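Local coordinates for glycosyl transferase, group 1 family protein (Staphylococcus aureus, PDB 4WAD), which is a group 1 family glycosyl transferase of the GT-B type, modelled with uridine-diphosphate-N-acetylglucosamine between its two Rossmann-like domains, at residues 229-234 with 252-257; 259-264 with 404-409; 285-290 with 408-413. All blocks are in the same frame, centred on the assembly; numbering follows the deposited sequence.

Interaction 1: residues 229-234 with 252-257; sequences ICDGPG and VIHVNH. With UD1 (uridine-diphosphate-N-acetylglucosamine), chain B.
Asp-231 and His-254 meet at the C-terminal edge of the parallel sheet in the N-terminal Rossmann-like half of this GT-B glycosyl transferase, where the neighbouring strands 226-230 and 248-252 run out into loops. The strands themselves are still joined there: Val-252 N donates to Cys-230 O over 3.0 Å, with an N-H...O angle of 165°. Cys-230 is also backbone-bonded to Tyr-250, so it pairs with residues on both sides of Gly-251, the usual pattern of parallel strands. One apolar touch accompanies this pairing, Ile-229 CG2 against Val-252 CG2 at 3.9 Å. The next backbone pair, Asp-231 O and Val-252 O, consists of two acceptors and makes no bond.

Past the strand ends the link passes to side chains. His-254 NE2 donates to Asp-231 OD1 at 2.7 Å, an N-H...O angle of 149°, forming a His-carboxylate hydrogen bond. The oxygen lies in the imidazole plane, although the carboxylate and the ring are turned 71° from each other. OD1 also forms a salt bridge with Arg-30 NH2 of helix 23-36, so one carboxylate oxygen serves two donors in a buried place. Met-23 of the same helix packs on both Asp-231 and His-254. The bond from NE2 helps to set the ring's rotation, with ND1 on the side of uridine-diphosphate-N-acetylglucosamine. The acetamido methyl C8' lies at this edge of the ring, while NE2 approaches OD1 through the anti lone pair, directed away from OD2.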
loop_
_atom_site.group_PDB
_atom_site.type_symbol
_atom_site.label_atom_id
_atom_site.label_comp_id
_atom_site.label_asym_id
_atom_site.label_seq_id
_atom_site.Cartn_x
_atom_site.Cartn_y
_atom_site.Cartn_z
ATOM N N ILE A 229 22.666 -12.679 -37.115
ATOM C CA ILE A 229 22.723 -13.976 -36.455
ATOM C C ILE A 229 22.283 -13.826 -35.004
ATOM O O ILE A 229 22.920 -13.114 -34.226
ATOM C CB ILE A 229 24.141 -14.584 -36.515
ATOM C CG1 ILE A 229 24.508 -14.936 -37.956
ATOM C CG2 ILE A 229 24.240 -15.821 -35.629
ATOM C CD1 ILE A 229 25.829 -15.660 -38.091
ATOM N N CYS A 230 21.190 -14.492 -34.644
ATOM C CA CYS A 230 20.656 -14.392 -33.291
ATOM C C CYS A 230 20.948 -15.658 -32.492
ATOM O O CYS A 230 20.314 -16.693 -32.705
ATOM C CB CYS A 230 19.149 -14.120 -33.330
ATOM S SG CYS A 230 18.448 -13.581 -31.753
ATOM N N ASP A 231 21.914 -15.569 -31.581
ATOM C CA ASP A 231 22.262 -16.694 -30.719
ATOM C C ASP A 231 21.248 -16.839 -29.591
ATOM O O ASP A 231 20.536 -17.840 -29.508
ATOM C CB ASP A 231 23.670 -16.523 -30.143
ATOM C CG ASP A 231 24.756 -16.711 -31.186
ATOM O OD1 ASP A 231 25.038 -17.872 -31.550
ATOM O OD2 ASP A 231 25.329 -15.699 -31.638
ATOM N N GLY A 232 21.187 -15.829 -28.728
ATOM C CA GLY A 232 20.232 -15.815 -27.636
ATOM C C GLY A 232 18.803 -15.923 -28.126
ATOM O O GLY A 232 18.418 -15.247 -29.079
ATOM N N PRO A 233 18.009 -16.788 -27.479
ATOM C CA PRO A 233 16.610 -16.989 -27.863
ATOM C C PRO A 233 15.738 -15.812 -27.453
ATOM O O PRO A 233 14.650 -15.635 -27.999
ATOM C CB PRO A 233 16.220 -18.260 -27.103
ATOM C CG PRO A 233 17.103 -18.258 -25.903
ATOM C CD PRO A 233 18.403 -17.641 -26.342
ATOM N N GLY A 234 16.219 -15.016 -26.502
ATOM C CA GLY A 234 15.461 -13.883 -26.006
ATOM C C GLY A 234 15.615 -12.634 -26.853
ATOM O O GLY A 234 14.988 -11.609 -26.577
ATOM N N VAL A 252 20.137 -19.084 -34.459
ATOM C CA VAL A 252 20.946 -20.214 -34.025
ATOM C C VAL A 252 20.461 -20.746 -32.680
ATOM O O VAL A 252 20.660 -20.113 -31.640
ATOM C CB VAL A 252 22.434 -19.829 -33.928
ATOM C CG1 VAL A 252 23.245 -20.976 -33.351
ATOM C CG2 VAL A 252 22.963 -19.443 -35.293
ATOM N N ILE A 253 19.810 -21.906 -32.711
ATOM C CA ILE A 253 19.364 -22.572 -31.491
ATOM C C ILE A 253 20.521 -23.357 -30.890
ATOM O O ILE A 253 21.146 -24.170 -31.568
ATOM C CB ILE A 253 18.173 -23.517 -31.756
ATOM C CG1 ILE A 253 16.985 -22.729 -32.308
ATOM C CG2 ILE A 253 17.768 -24.247 -30.481
ATOM C CD1 ILE A 253 15.770 -23.582 -32.607
ATOM N N HIS A 254 20.805 -23.106 -29.617
ATOM C CA HIS A 254 21.950 -23.723 -28.964
ATOM C C HIS A 254 21.562 -24.945 -28.138
ATOM O O HIS A 254 22.396 -25.809 -27.883
ATOM C CB HIS A 254 22.667 -22.699 -28.078
ATOM C CG HIS A 254 23.450 -21.677 -28.846
ATOM N ND1 HIS A 254 24.799 -21.475 -28.651
ATOM C CD2 HIS A 254 23.074 -20.802 -29.807
ATOM C CE1 HIS A 254 25.222 -20.522 -29.461
ATOM N NE2 HIS A 254 24.195 -20.094 -30.173
ATOM N N VAL A 255 20.299 -25.024 -27.733
ATOM C CA VAL A 255 19.877 -26.044 -26.776
ATOM C C VAL A 255 18.918 -27.076 -27.360
ATOM O O VAL A 255 18.523 -26.992 -28.525
ATOM C CB VAL A 255 19.202 -25.394 -25.554
ATOM C CG1 VAL A 255 20.150 -24.407 -24.893
ATOM C CG2 VAL A 255 17.917 -24.695 -25.973
ATOM N N ASN A 256 18.554 -28.057 -26.539
ATOM C CA ASN A 256 17.533 -29.028 -26.905
ATOM C C ASN A 256 16.176 -28.340 -26.942
ATOM O O ASN A 256 15.797 -27.651 -25.994
ATOM C CB ASN A 256 17.515 -30.197 -25.913
ATOM C CG ASN A 256 16.715 -31.393 -26.415
ATOM O OD1 ASN A 256 15.789 -31.255 -27.215
ATOM N ND2 ASN A 256 17.072 -32.579 -25.934
ATOM N N HIS A 257 15.447 -28.527 -28.038
ATOM C CA HIS A 257 14.122 -27.937 -28.182
ATOM C C HIS A 257 13.056 -28.795 -27.509
ATOM O O HIS A 257 11.879 -28.713 -27.850
ATOM C CB HIS A 257 13.775 -27.735 -29.660
ATOM C CG HIS A 257 13.565 -29.013 -30.415
ATOM N ND1 HIS A 257 14.478 -30.044 -30.403
ATOM C CD2 HIS A 257 12.547 -29.419 -31.210
ATOM C CE1 HIS A 257 14.030 -31.034 -31.156
ATOM N NE2 HIS A 257 12.861 -30.681 -31.656
HETATM C "C1'" UD1 B . 25.538 -25.131 -23.230
HETATM C "C2'" UD1 B . 25.297 -25.371 -24.727
HETATM C "C3'" UD1 B . 23.834 -25.644 -25.039
HETATM C "C4'" UD1 B . 23.281 -26.695 -24.092
HETATM C "C5'" UD1 B . 23.418 -26.171 -22.673
HETATM C "C6'" UD1 B . 22.748 -27.114 -21.678
HETATM C "C7'" UD1 B . 26.200 -24.464 -26.813
HETATM C "C8'" UD1 B . 27.014 -23.371 -27.437
HETATM N "N2'" UD1 B . 25.802 -24.277 -25.551
HETATM O "O1'" UD1 B . 25.251 -23.788 -22.849
HETATM O "O3'" UD1 B . 23.774 -26.142 -26.372
HETATM O "O4'" UD1 B . 21.917 -26.999 -24.409
HETATM O "O5'" UD1 B . 24.815 -26.053 -22.390
HETATM O "O6'" UD1 B . 23.400 -27.051 -20.404
HETATM O "O7'" UD1 B . 25.930 -25.475 -27.437
HETATM N N1 UD1 B . 32.700 -22.199 -17.240
HETATM C C2 UD1 B . 33.823 -21.427 -16.867
HETATM N N3 UD1 B . 34.301 -21.486 -15.618
HETATM C C4 UD1 B . 33.728 -22.275 -14.704
HETATM C C5 UD1 B . 32.621 -23.047 -15.047
HETATM C C6 UD1 B . 32.112 -22.996 -16.340
HETATM O O2 UD1 B . 34.374 -20.679 -17.704
HETATM O O4 UD1 B . 34.186 -22.319 -13.541
HETATM C C1B UD1 B . 32.176 -22.135 -18.607
HETATM C C2B UD1 B . 33.025 -22.959 -19.561
HETATM O "O2'" UD1 B . 33.977 -22.130 -20.235
HETATM C C3B UD1 B . 32.037 -23.551 -20.547
HETATM C C4B UD1 B . 30.684 -23.458 -19.861
HETATM O O4B UD1 B . 30.864 -22.699 -18.663
HETATM O O3B UD1 B . 32.004 -22.783 -21.753
HETATM C C5B UD1 B . 30.172 -24.845 -19.518
HETATM O O5B UD1 B . 29.337 -25.324 -20.567
HETATM P PA UD1 B . 27.741 -25.149 -20.451
HETATM O O1A UD1 B . 27.126 -26.456 -20.888
HETATM O O2A UD1 B . 27.449 -24.603 -19.075
HETATM O O3A UD1 B . 27.401 -23.999 -21.534
HETATM P PB UD1 B . 25.998 -23.197 -21.551
HETATM O O1B UD1 B . 25.195 -23.582 -20.333
HETATM O O2B UD1 B . 26.291 -21.742 -21.820
#

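Interaction 2: residues 259-264 with 404-409; sequences ENFDDT and TSQYEG. With UD1 (uridine-diphosphate-N-acetylglucosamine), chain B.
Tyr-407 reaches across to the type II beta turn of Glu-259 to Asp-262, and its ring carries most of this contact. From CB, which points at the turn, chi1 of -46° places CG anti to the carbonyl carbon and sends the ring out of the 404-409 loop. At the root of the ring, CG and CD2 both lie 3.9 Å from Asn-260 OD1, which sits over one face near the rim; Gln-406 CB covers the opposite face. Farther out, CE1 comes to 4.0 Å from Glu-259 O. At the other edge of the ring, CE2 stands over the centre of the Phe-261 ring, 4.0 Å from Phe-261 CE1. The rings of Tyr-407 and Phe-261 thus form a T-shaped pair, planes 84° apart, with the tyrosine supplying the edge and the phenylalanine the face. The backbone of the turn is also used: Asn-260 CA makes a CH-pi contact with the Tyr-407 ring, 4.1 Å from its centroid. At the tip, OH accepts a hydrogen bond from Phe-261 N at 2.6 Å, with an N-H...O angle of 150°, so the phenol holds the turn by its amide as well as by its side chain.

Gln-406 OE1 adds a touch on Phe-261, and Arg-337 packs on both of these residues. Ser-405 OG lies between two acceptors, Tyr-407 O and Thr-335 O, which must share its one proton. Gly-409 N lies 3.1 Å from O4' of uridine-diphosphate-N-acetylglucosamine. Loops of the two Rossmann-like domains meeting beside a nucleotide sugar are characteristic of the interdomain cleft of the GT-B fold.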
loop_
_atom_site.group_PDB
_atom_site.type_symbol
_atom_site.label_atom_id
_atom_site.label_comp_id
_atom_site.label_asym_id
_atom_site.label_seq_id
_atom_site.Cartn_x
_atom_site.Cartn_y
_atom_site.Cartn_z
ATOM N N GLU A 259 11.186 -29.832 -23.882
ATOM C CA GLU A 259 10.933 -29.364 -22.523
ATOM C C GLU A 259 11.685 -30.216 -21.514
ATOM O O GLU A 259 11.709 -31.442 -21.628
ATOM C CB GLU A 259 9.435 -29.386 -22.204
ATOM C CG GLU A 259 8.794 -28.016 -22.033
ATOM C CD GLU A 259 9.619 -27.066 -21.187
ATOM O OE1 GLU A 259 10.166 -27.498 -20.150
ATOM O OE2 GLU A 259 9.720 -25.879 -21.565
ATOM N N ASN A 260 12.306 -29.566 -20.535
ATOM C CA ASN A 260 13.082 -30.279 -19.531
ATOM C C ASN A 260 12.192 -31.126 -18.623
ATOM O O ASN A 260 11.229 -30.623 -18.042
ATOM C CB ASN A 260 13.906 -29.297 -18.692
ATOM C CG ASN A 260 14.869 -28.477 -19.531
ATOM O OD1 ASN A 260 15.123 -28.793 -20.692
ATOM N ND2 ASN A 260 15.412 -27.417 -18.941
ATOM N N PHE A 261 12.521 -32.413 -18.523
ATOM C CA PHE A 261 11.830 -33.356 -17.643
ATOM C C PHE A 261 10.337 -33.482 -17.960
ATOM O O PHE A 261 9.509 -33.637 -17.059
ATOM C CB PHE A 261 12.034 -32.949 -16.183
ATOM C CG PHE A 261 13.449 -32.557 -15.861
ATOM C CD1 PHE A 261 14.429 -33.523 -15.700
ATOM C CD2 PHE A 261 13.802 -31.222 -15.738
ATOM C CE1 PHE A 261 15.732 -33.165 -15.413
ATOM C CE2 PHE A 261 15.105 -30.856 -15.452
ATOM C CZ PHE A 261 16.071 -31.829 -15.289
ATOM N N ASP A 262 10.002 -33.430 -19.246
ATOM C CA ASP A 262 8.630 -33.640 -19.694
ATOM C C ASP A 262 8.566 -34.724 -20.765
ATOM O O ASP A 262 9.212 -34.620 -21.810
ATOM C CB ASP A 262 8.026 -32.341 -20.229
ATOM C CG ASP A 262 6.592 -32.517 -20.691
ATOM O OD1 ASP A 262 5.887 -33.380 -20.126
ATOM O OD2 ASP A 262 6.171 -31.793 -21.617
ATOM N N ASP A 263 7.778 -35.760 -20.494
ATOM C CA ASP A 263 7.637 -36.892 -21.404
ATOM C C ASP A 263 6.392 -36.752 -22.280
ATOM O O ASP A 263 5.930 -37.725 -22.877
ATOM C CB ASP A 263 7.573 -38.204 -20.615
ATOM C CG ASP A 263 8.856 -38.498 -19.857
ATOM O OD1 ASP A 263 9.508 -37.541 -19.388
ATOM O OD2 ASP A 263 9.206 -39.691 -19.720
ATOM N N THR A 264 5.852 -35.538 -22.352
ATOM C CA THR A 264 4.621 -35.281 -23.094
ATOM C C THR A 264 4.874 -35.237 -24.597
ATOM O O THR A 264 4.028 -35.643 -25.398
ATOM C CB THR A 264 3.975 -33.948 -22.656
ATOM O OG1 THR A 264 3.806 -33.942 -21.232
ATOM C CG2 THR A 264 2.620 -33.750 -23.323
ATOM N N THR A 404 27.515 -34.756 -16.801
ATOM C CA THR A 404 26.328 -35.405 -17.340
ATOM C C THR A 404 25.232 -34.382 -17.583
ATOM O O THR A 404 25.345 -33.226 -17.173
ATOM C CB THR A 404 25.781 -36.502 -16.411
ATOM O OG1 THR A 404 24.459 -36.860 -16.835
ATOM C CG2 THR A 404 25.709 -36.004 -14.987
ATOM N N SER A 405 24.176 -34.830 -18.254
ATOM C CA SER A 405 23.017 -34.003 -18.568
ATOM C C SER A 405 21.966 -34.885 -19.216
ATOM O O SER A 405 22.276 -35.978 -19.683
ATOM C CB SER A 405 23.391 -32.844 -19.501
ATOM O OG SER A 405 22.237 -32.173 -19.970
ATOM N N GLN A 406 20.723 -34.425 -19.228
ATOM C CA GLN A 406 19.694 -35.090 -20.014
ATOM C C GLN A 406 19.366 -34.222 -21.216
ATOM O O GLN A 406 18.619 -34.630 -22.104
ATOM C CB GLN A 406 18.436 -35.365 -19.183
ATOM C CG GLN A 406 18.501 -36.632 -18.339
ATOM C CD GLN A 406 17.171 -36.970 -17.684
ATOM O OE1 GLN A 406 16.359 -36.088 -17.405
ATOM N NE2 GLN A 406 16.946 -38.255 -17.433
ATOM N N TYR A 407 19.935 -33.019 -21.238
ATOM C CA TYR A 407 19.664 -32.057 -22.300
ATOM C C TYR A 407 20.898 -31.219 -22.635
ATOM O O TYR A 407 21.431 -30.516 -21.776
ATOM C CB TYR A 407 18.497 -31.145 -21.901
ATOM C CG TYR A 407 17.325 -31.899 -21.313
ATOM C CD1 TYR A 407 16.379 -32.496 -22.134
ATOM C CD2 TYR A 407 17.176 -32.031 -19.937
ATOM C CE1 TYR A 407 15.316 -33.195 -21.605
ATOM C CE2 TYR A 407 16.115 -32.728 -19.398
ATOM C CZ TYR A 407 15.188 -33.307 -20.237
ATOM O OH TYR A 407 14.129 -34.003 -19.708
ATOM N N GLU A 408 21.346 -31.303 -23.887
ATOM C CA GLU A 408 22.480 -30.514 -24.372
ATOM C C GLU A 408 22.319 -30.164 -25.848
ATOM O O GLU A 408 21.528 -30.787 -26.555
ATOM C CB GLU A 408 23.800 -31.270 -24.170
ATOM C CG GLU A 408 24.313 -31.304 -22.740
ATOM C CD GLU A 408 25.188 -30.112 -22.405
ATOM O OE1 GLU A 408 25.624 -29.412 -23.341
ATOM O OE2 GLU A 408 25.442 -29.880 -21.205
ATOM N N GLY A 409 23.068 -29.165 -26.306
ATOM C CA GLY A 409 23.146 -28.861 -27.725
ATOM C C GLY A 409 24.256 -29.705 -28.318
ATOM O O GLY A 409 24.065 -30.380 -29.331
HETATM C "C1'" UD1 B . 25.538 -25.131 -23.230
HETATM C "C2'" UD1 B . 25.297 -25.371 -24.727
HETATM C "C3'" UD1 B . 23.834 -25.644 -25.039
HETATM C "C4'" UD1 B . 23.281 -26.695 -24.092
HETATM C "C5'" UD1 B . 23.418 -26.171 -22.673
HETATM C "C6'" UD1 B . 22.748 -27.114 -21.678
HETATM C "C7'" UD1 B . 26.200 -24.464 -26.813
HETATM C "C8'" UD1 B . 27.014 -23.371 -27.437
HETATM N "N2'" UD1 B . 25.802 -24.277 -25.551
HETATM O "O1'" UD1 B . 25.251 -23.788 -22.849
HETATM O "O3'" UD1 B . 23.774 -26.142 -26.372
HETATM O "O4'" UD1 B . 21.917 -26.999 -24.409
HETATM O "O5'" UD1 B . 24.815 -26.053 -22.390
HETATM O "O6'" UD1 B . 23.400 -27.051 -20.404
HETATM O "O7'" UD1 B . 25.930 -25.475 -27.437
HETATM N N1 UD1 B . 32.700 -22.199 -17.240
HETATM C C2 UD1 B . 33.823 -21.427 -16.867
HETATM N N3 UD1 B . 34.301 -21.486 -15.618
HETATM C C4 UD1 B . 33.728 -22.275 -14.704
HETATM C C5 UD1 B . 32.621 -23.047 -15.047
HETATM C C6 UD1 B . 32.112 -22.996 -16.340
HETATM O O2 UD1 B . 34.374 -20.679 -17.704
HETATM O O4 UD1 B . 34.186 -22.319 -13.541
HETATM C C1B UD1 B . 32.176 -22.135 -18.607
HETATM C C2B UD1 B . 33.025 -22.959 -19.561
HETATM O "O2'" UD1 B . 33.977 -22.130 -20.235
HETATM C C3B UD1 B . 32.037 -23.551 -20.547
HETATM C C4B UD1 B . 30.684 -23.458 -19.861
HETATM O O4B UD1 B . 30.864 -22.699 -18.663
HETATM O O3B UD1 B . 32.004 -22.783 -21.753
HETATM C C5B UD1 B . 30.172 -24.845 -19.518
HETATM O O5B UD1 B . 29.337 -25.324 -20.567
HETATM P PA UD1 B . 27.741 -25.149 -20.451
HETATM O O1A UD1 B . 27.126 -26.456 -20.888
HETATM O O2A UD1 B . 27.449 -24.603 -19.075
HETATM O O3A UD1 B . 27.401 -23.999 -21.534
HETATM P PB UD1 B . 25.998 -23.197 -21.551
HETATM O O1B UD1 B . 25.195 -23.582 -20.333
HETATM O O2B UD1 B . 26.291 -21.742 -21.820
#

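Interaction 3: residues 285-290 with 408-413; sequences IVLTEA and EGQGLS. With UD1 (uridine-diphosphate-N-acetylglucosamine), chain B.
Leu-287 meets Gln-410 obliquely, the leucine's CB lying 3.1 Å from the amide oxygen OE1 while its CD2 rests 3.8 Å from Gln-410 CG, alongside the aliphatic part of the chain. Next to this pair, the methyl CG2 of Thr-288 faces Gly-409 O at 3.3 Å. With chi1 at 84°, the threonine turns this methyl toward the glycine and leaves OG1 for its own helix: Thr-288 is the N-cap of helix 289-296, and OG1 accepts from Gln-291 N. Thr-288 O bonds Thr-306 OG1.

In the next shell, the amide of Gln-410 is held by NE2, bonded to Ser-308 OG, and Asn-309 packs on both Leu-287 and Gln-410. The bound uridine-diphosphate-N-acetylglucosamine lies beyond. Its acetamido oxygen O7' is 3.6 Å from Leu-287 CD2, and the methyls of Leu-412, in the 408-413 segment, lie against the same acetamido group. That group is therefore approached by leucines from both partners of the contact, one after strand 284-286 and one in the C-terminal domain.

Across the two segments, carbons face acceptor oxygens and no direct polar bond is formed. Packing rather than directional bonding thus joins these segments, consistent with a GT-B domain interface whose halves can shift relative to each other.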
loop_
_atom_site.group_PDB
_atom_site.type_symbol
_atom_site.label_atom_id
_atom_site.label_comp_id
_atom_site.label_asym_id
_atom_site.label_seq_id
_atom_site.Cartn_x
_atom_site.Cartn_y
_atom_site.Cartn_z
ATOM N N ILE A 285 19.523 -22.453 -37.463
ATOM C CA ILE A 285 20.724 -23.283 -37.456
ATOM C C ILE A 285 20.860 -24.038 -36.135
ATOM O O ILE A 285 20.891 -23.430 -35.064
ATOM C CB ILE A 285 22.002 -22.440 -37.707
ATOM C CG1 ILE A 285 22.163 -22.123 -39.196
ATOM C CG2 ILE A 285 23.243 -23.176 -37.235
ATOM C CD1 ILE A 285 21.275 -21.012 -39.699
ATOM N N VAL A 286 20.919 -25.366 -36.217
ATOM C CA VAL A 286 21.153 -26.203 -35.042
ATOM C C VAL A 286 22.630 -26.589 -34.993
ATOM O O VAL A 286 23.465 -25.906 -35.584
ATOM C CB VAL A 286 20.262 -27.462 -35.049
ATOM C CG1 VAL A 286 18.803 -27.079 -34.867
ATOM C CG2 VAL A 286 20.436 -28.234 -36.345
ATOM N N LEU A 287 22.957 -27.672 -34.296
ATOM C CA LEU A 287 24.354 -28.058 -34.132
ATOM C C LEU A 287 24.590 -29.504 -34.562
ATOM O O LEU A 287 25.621 -29.826 -35.158
ATOM C CB LEU A 287 24.798 -27.864 -32.678
ATOM C CG LEU A 287 24.516 -26.524 -31.995
ATOM C CD1 LEU A 287 23.168 -26.550 -31.293
ATOM C CD2 LEU A 287 25.615 -26.162 -31.007
ATOM N N THR A 288 23.632 -30.370 -34.252
ATOM C CA THR A 288 23.710 -31.774 -34.637
ATOM C C THR A 288 22.767 -32.048 -35.800
ATOM O O THR A 288 21.681 -31.469 -35.873
ATOM C CB THR A 288 23.353 -32.710 -33.463
ATOM O OG1 THR A 288 21.929 -32.855 -33.383
ATOM C CG2 THR A 288 23.887 -32.153 -32.150
ATOM N N GLU A 289 23.181 -32.925 -36.711
ATOM C CA GLU A 289 22.337 -33.290 -37.842
ATOM C C GLU A 289 21.212 -34.194 -37.356
ATOM O O GLU A 289 20.234 -34.429 -38.066
ATOM C CB GLU A 289 23.155 -33.973 -38.944
ATOM C CG GLU A 289 24.542 -33.373 -39.139
ATOM C CD GLU A 289 24.840 -33.038 -40.590
ATOM O OE1 GLU A 289 23.911 -33.107 -41.424
ATOM O OE2 GLU A 289 25.999 -32.684 -40.891
ATOM N N ALA A 290 21.365 -34.694 -36.135
ATOM C CA ALA A 290 20.300 -35.417 -35.463
ATOM C C ALA A 290 19.153 -34.467 -35.124
ATOM O O ALA A 290 18.011 -34.696 -35.524
ATOM C CB ALA A 290 20.825 -36.092 -34.208
ATOM N N GLU A 408 21.346 -31.303 -23.887
ATOM C CA GLU A 408 22.480 -30.514 -24.372
ATOM C C GLU A 408 22.319 -30.164 -25.848
ATOM O O GLU A 408 21.528 -30.787 -26.555
ATOM C CB GLU A 408 23.800 -31.270 -24.170
ATOM C CG GLU A 408 24.313 -31.304 -22.740
ATOM C CD GLU A 408 25.188 -30.112 -22.405
ATOM O OE1 GLU A 408 25.624 -29.412 -23.341
ATOM O OE2 GLU A 408 25.442 -29.880 -21.205
ATOM N N GLY A 409 23.068 -29.165 -26.306
ATOM C CA GLY A 409 23.146 -28.861 -27.725
ATOM C C GLY A 409 24.256 -29.705 -28.318
ATOM O O GLY A 409 24.065 -30.380 -29.331
ATOM N N GLN A 410 25.426 -29.645 -27.683
ATOM C CA GLN A 410 26.449 -30.677 -27.848
ATOM C C GLN A 410 27.427 -30.693 -26.666
ATOM O O GLN A 410 27.000 -30.892 -25.527
ATOM C CB GLN A 410 27.182 -30.533 -29.189
ATOM C CG GLN A 410 27.525 -29.132 -29.646
ATOM C CD GLN A 410 28.075 -29.125 -31.063
ATOM O OE1 GLN A 410 27.383 -29.499 -32.011
ATOM N NE2 GLN A 410 29.326 -28.711 -31.212
ATOM N N GLY A 411 28.719 -30.483 -26.907
ATOM C CA GLY A 411 29.703 -30.817 -25.887
ATOM C C GLY A 411 30.753 -29.827 -25.410
ATOM O O GLY A 411 31.548 -30.187 -24.542
ATOM N N LEU A 412 30.773 -28.626 -25.989
ATOM C CA LEU A 412 31.575 -27.471 -25.533
ATOM C C LEU A 412 32.595 -27.726 -24.428
ATOM O O LEU A 412 33.809 -27.690 -24.638
ATOM C CB LEU A 412 30.657 -26.363 -25.006
ATOM C CG LEU A 412 29.437 -25.781 -25.710
ATOM C CD1 LEU A 412 28.338 -26.826 -25.892
ATOM C CD2 LEU A 412 28.957 -24.617 -24.864
ATOM N N SER A 413 32.051 -27.964 -23.238
ATOM C CA SER A 413 32.816 -28.056 -22.003
ATOM C C SER A 413 33.529 -29.394 -21.871
ATOM O O SER A 413 34.515 -29.514 -21.142
ATOM C CB SER A 413 31.891 -27.826 -20.804
ATOM O OG SER A 413 32.593 -27.894 -19.580
HETATM C "C1'" UD1 B . 25.538 -25.131 -23.230
HETATM C "C2'" UD1 B . 25.297 -25.371 -24.727
HETATM C "C3'" UD1 B . 23.834 -25.644 -25.039
HETATM C "C4'" UD1 B . 23.281 -26.695 -24.092
HETATM C "C5'" UD1 B . 23.418 -26.171 -22.673
HETATM C "C6'" UD1 B . 22.748 -27.114 -21.678
HETATM C "C7'" UD1 B . 26.200 -24.464 -26.813
HETATM C "C8'" UD1 B . 27.014 -23.371 -27.437
HETATM N "N2'" UD1 B . 25.802 -24.277 -25.551
HETATM O "O1'" UD1 B . 25.251 -23.788 -22.849
HETATM O "O3'" UD1 B . 23.774 -26.142 -26.372
HETATM O "O4'" UD1 B . 21.917 -26.999 -24.409
HETATM O "O5'" UD1 B . 24.815 -26.053 -22.390
HETATM O "O6'" UD1 B . 23.400 -27.051 -20.404
HETATM O "O7'" UD1 B . 25.930 -25.475 -27.437
HETATM N N1 UD1 B . 32.700 -22.199 -17.240
HETATM C C2 UD1 B . 33.823 -21.427 -16.867
HETATM N N3 UD1 B . 34.301 -21.486 -15.618
HETATM C C4 UD1 B . 33.728 -22.275 -14.704
HETATM C C5 UD1 B . 32.621 -23.047 -15.047
HETATM C C6 UD1 B . 32.112 -22.996 -16.340
HETATM O O2 UD1 B . 34.374 -20.679 -17.704
HETATM O O4 UD1 B . 34.186 -22.319 -13.541
HETATM C C1B UD1 B . 32.176 -22.135 -18.607
HETATM C C2B UD1 B . 33.025 -22.959 -19.561
HETATM O "O2'" UD1 B . 33.977 -22.130 -20.235
HETATM C C3B UD1 B . 32.037 -23.551 -20.547
HETATM C C4B UD1 B . 30.684 -23.458 -19.861
HETATM O O4B UD1 B . 30.864 -22.699 -18.663
HETATM O O3B UD1 B . 32.004 -22.783 -21.753
HETATM C C5B UD1 B . 30.172 -24.845 -19.518
HETATM O O5B UD1 B . 29.337 -25.324 -20.567
HETATM P PA UD1 B . 27.741 -25.149 -20.451
HETATM O O1A UD1 B . 27.126 -26.456 -20.888
HETATM O O2A UD1 B . 27.449 -24.603 -19.075
HETATM O O3A UD1 B . 27.401 -23.999 -21.534
HETATM P PB UD1 B . 25.998 -23.197 -21.551
HETATM O O1B UD1 B . 25.195 -23.582 -20.333
HETATM O O2B UD1 B . 26.291 -21.742 -21.820
#

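Overall arrangement
Interaction 1 is wholly buried and stays within the N-terminal domain, at the end of its parallel sheet, whereas interactions 2 and 3 each join that domain to the C-terminal one. Interaction 2 is the surface contact; interaction 3 is partly buried and shares Glu-408 and Gly-409 with it. Chemistry follows place: strand pairing and a charged network in 1, an aromatic pair and an amide-to-phenol bond in 2, carbon-to-oxygen packing without a direct polar bond in 3. Segments 252-257 and 285-290 continue from the neighbouring strands 248-252 and 284-286, probably bonded through Ile-253 N and Ile-285 O, 3.0 Å apart. Asn-256 packs on Tyr-407, connecting interactions 1 and 2. All three border uridine-diphosphate-N-acetylglucosamine.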